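Local coordinates for protein tryptophan synthase alpha chain (PDB 2EKC) that probably cleaves indoleglycerol phosphate to indole and glyceraldehyde 3-phosphate as the alpha subunit of an alpha2-beta2 tryptophan synthase, at residues E16-S21 against G44-E49. Numbering follows the deposited sequence.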
loop_
_atom_site.group_PDB
_atom_site.type_symbol
_atom_site.label_atom_id
_atom_site.label_comp_id
_atom_site.label_asym_id
_atom_site.label_seq_id
_atom_site.Cartn_x
_atom_site.Cartn_y
_atom_site.Cartn_z
ATOM N N GLU A 16 -16.234 4.759 -8.356
ATOM C CA GLU A 16 -15.778 4.146 -7.117
ATOM C C GLU A 16 -14.460 4.730 -6.619
ATOM O O GLU A 16 -13.695 5.327 -7.382
ATOM C CB GLU A 16 -15.578 2.645 -7.322
ATOM C CG GLU A 16 -16.838 1.850 -7.574
ATOM C CD GLU A 16 -16.553 0.366 -7.676
ATOM O OE1 GLU A 16 -15.522 -0.077 -7.122
ATOM O OE2 GLU A 16 -17.357 -0.360 -8.297
ATOM N N LYS A 17 -14.212 4.554 -5.327
ATOM C CA LYS A 17 -12.965 4.985 -4.716
ATOM C C LYS A 17 -12.217 3.668 -4.532
ATOM O O LYS A 17 -12.841 2.608 -4.411
ATOM C CB LYS A 17 -13.204 5.641 -3.355
ATOM C CG LYS A 17 -14.187 6.801 -3.384
ATOM C CD LYS A 17 -13.817 7.836 -4.428
ATOM C CE LYS A 17 -14.822 8.978 -4.427
ATOM N NZ LYS A 17 -14.584 9.924 -5.546
ATOM N N ALA A 18 -10.894 3.727 -4.512
ATOM C CA ALA A 18 -10.097 2.516 -4.375
ATOM C C ALA A 18 -9.960 2.017 -2.946
ATOM O O ALA A 18 -9.888 2.803 -2.004
ATOM C CB ALA A 18 -8.706 2.747 -4.959
ATOM N N LEU A 19 -9.950 0.697 -2.793
ATOM C CA LEU A 19 -9.731 0.088 -1.489
ATOM C C LEU A 19 -8.338 -0.516 -1.603
ATOM O O LEU A 19 -8.094 -1.373 -2.458
ATOM C CB LEU A 19 -10.733 -1.028 -1.189
ATOM C CG LEU A 19 -10.321 -1.870 0.033
ATOM C CD1 LEU A 19 -10.140 -0.967 1.251
ATOM C CD2 LEU A 19 -11.359 -2.940 0.315
ATOM N N VAL A 20 -7.421 -0.038 -0.772
ATOM C CA VAL A 20 -6.051 -0.537 -0.766
ATOM C C VAL A 20 -5.919 -1.423 0.467
ATOM O O VAL A 20 -6.055 -0.939 1.588
ATOM C CB VAL A 20 -5.048 0.632 -0.671
ATOM C CG1 VAL A 20 -3.630 0.109 -0.669
ATOM C CG2 VAL A 20 -5.258 1.588 -1.830
ATOM N N SER A 21 -5.675 -2.716 0.263
ATOM C CA SER A 21 -5.551 -3.654 1.376
ATOM C C SER A 21 -4.100 -4.018 1.642
ATOM O O SER A 21 -3.339 -4.335 0.722
ATOM C CB SER A 21 -6.362 -4.922 1.096
ATOM O OG SER A 21 -7.726 -4.599 0.895
ATOM N N GLY A 44 -12.982 -7.567 -3.551
ATOM C CA GLY A 44 -13.042 -6.161 -3.912
ATOM C C GLY A 44 -11.836 -5.262 -3.751
ATOM O O GLY A 44 -11.937 -4.063 -4.019
ATOM N N THR A 45 -10.706 -5.806 -3.311
ATOM C CA THR A 45 -9.504 -4.992 -3.149
ATOM C C THR A 45 -9.066 -4.479 -4.527
ATOM O O THR A 45 -8.960 -5.249 -5.480
ATOM C CB THR A 45 -8.364 -5.820 -2.498
ATOM O OG1 THR A 45 -8.690 -6.072 -1.123
ATOM C CG2 THR A 45 -7.043 -5.081 -2.574
ATOM N N ASP A 46 -8.821 -3.176 -4.627
ATOM C CA ASP A 46 -8.411 -2.562 -5.892
ATOM C C ASP A 46 -6.903 -2.453 -6.051
ATOM O O ASP A 46 -6.378 -2.543 -7.162
ATOM C CB ASP A 46 -9.030 -1.174 -6.007
ATOM C CG ASP A 46 -10.541 -1.223 -5.993
ATOM O OD1 ASP A 46 -11.107 -1.794 -6.947
ATOM O OD2 ASP A 46 -11.156 -0.709 -5.031
ATOM N N ILE A 47 -6.214 -2.240 -4.938
ATOM C CA ILE A 47 -4.761 -2.109 -4.940
ATOM C C ILE A 47 -4.241 -2.876 -3.738
ATOM O O ILE A 47 -4.736 -2.707 -2.622
ATOM C CB ILE A 47 -4.331 -0.631 -4.819
ATOM C CG1 ILE A 47 -4.800 0.147 -6.049
ATOM C CG2 ILE A 47 -2.807 -0.538 -4.667
ATOM C CD1 ILE A 47 -4.575 1.644 -5.943
ATOM N N LEU A 48 -3.241 -3.714 -3.967
ATOM C CA LEU A 48 -2.684 -4.522 -2.896
ATOM C C LEU A 48 -1.351 -4.007 -2.377
ATOM O O LEU A 48 -0.485 -3.622 -3.159
ATOM C CB LEU A 48 -2.509 -5.962 -3.390
ATOM C CG LEU A 48 -2.094 -7.012 -2.364
ATOM C CD1 LEU A 48 -3.226 -7.194 -1.358
ATOM C CD2 LEU A 48 -1.782 -8.328 -3.062
ATOM N N GLU A 49 -1.199 -3.974 -1.054
ATOM C CA GLU A 49 0.069 -3.578 -0.453
ATOM C C GLU A 49 0.611 -4.872 0.149
ATOM O O GLU A 49 -0.024 -5.477 1.021
ATOM C CB GLU A 49 -0.104 -2.541 0.657
ATOM C CG GLU A 49 -0.736 -1.232 0.235
ATOM C CD GLU A 49 -0.564 -0.156 1.296
ATOM O OE1 GLU A 49 -0.577 -0.502 2.495
ATOM O OE2 GLU A 49 -0.422 1.031 0.930
#
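With chi1 of -59° in S21 and -71° in T45, each hydroxyl lies anti to its own carbonyl carbon, and the two oxygens meet: S21 OG donates to T45 OG1 across 2.7 Å. T45 OG1 is in turn hydrogen-bonded to the carbonyl of V40 in the preceding helix, 30-42, so a short polar relay ties the end of that helix to the first strand. Before the strands pair regularly, the D46 carboxylate supplies the acceptor for L19. Its OD2 uses the anti lone pair to accept the N-H of L19, with N and OD2 2.9 Å apart, while K257 forms a salt bridge with this same oxygen and would probably favour its charged form. L19 O answers with two bonds, one from D46 N in the carbonyl plane and one from I47 N tilted 27° out of it. From there the parallel ladder proceeds regularly: S21 N reaches I47 O at 3.0 Å, and S21 O receives E49 N at 2.8 Å. V20 and I47 pair on one face of the sheet, V20 CG2 packing on I47 CB at 3.8 Å. The other methyl, V20 CG1, presses against E49 CG at 3.3 Å, the two side chains crossing at about a right angle. On the face bearing S21 and L48, L48 CD1 comes within 3.5 Å of S21 O. V20 and E49 also touch V232 of the last strand, 230-233, whose backbone bonds to 18-24 on the edge away from 47-51. Strand 18-24, helix 30-42 and strand 47-51 form the first beta-alpha-beta unit of a closed TIM barrel, which carries E49, probably a proton acceptor in the active site.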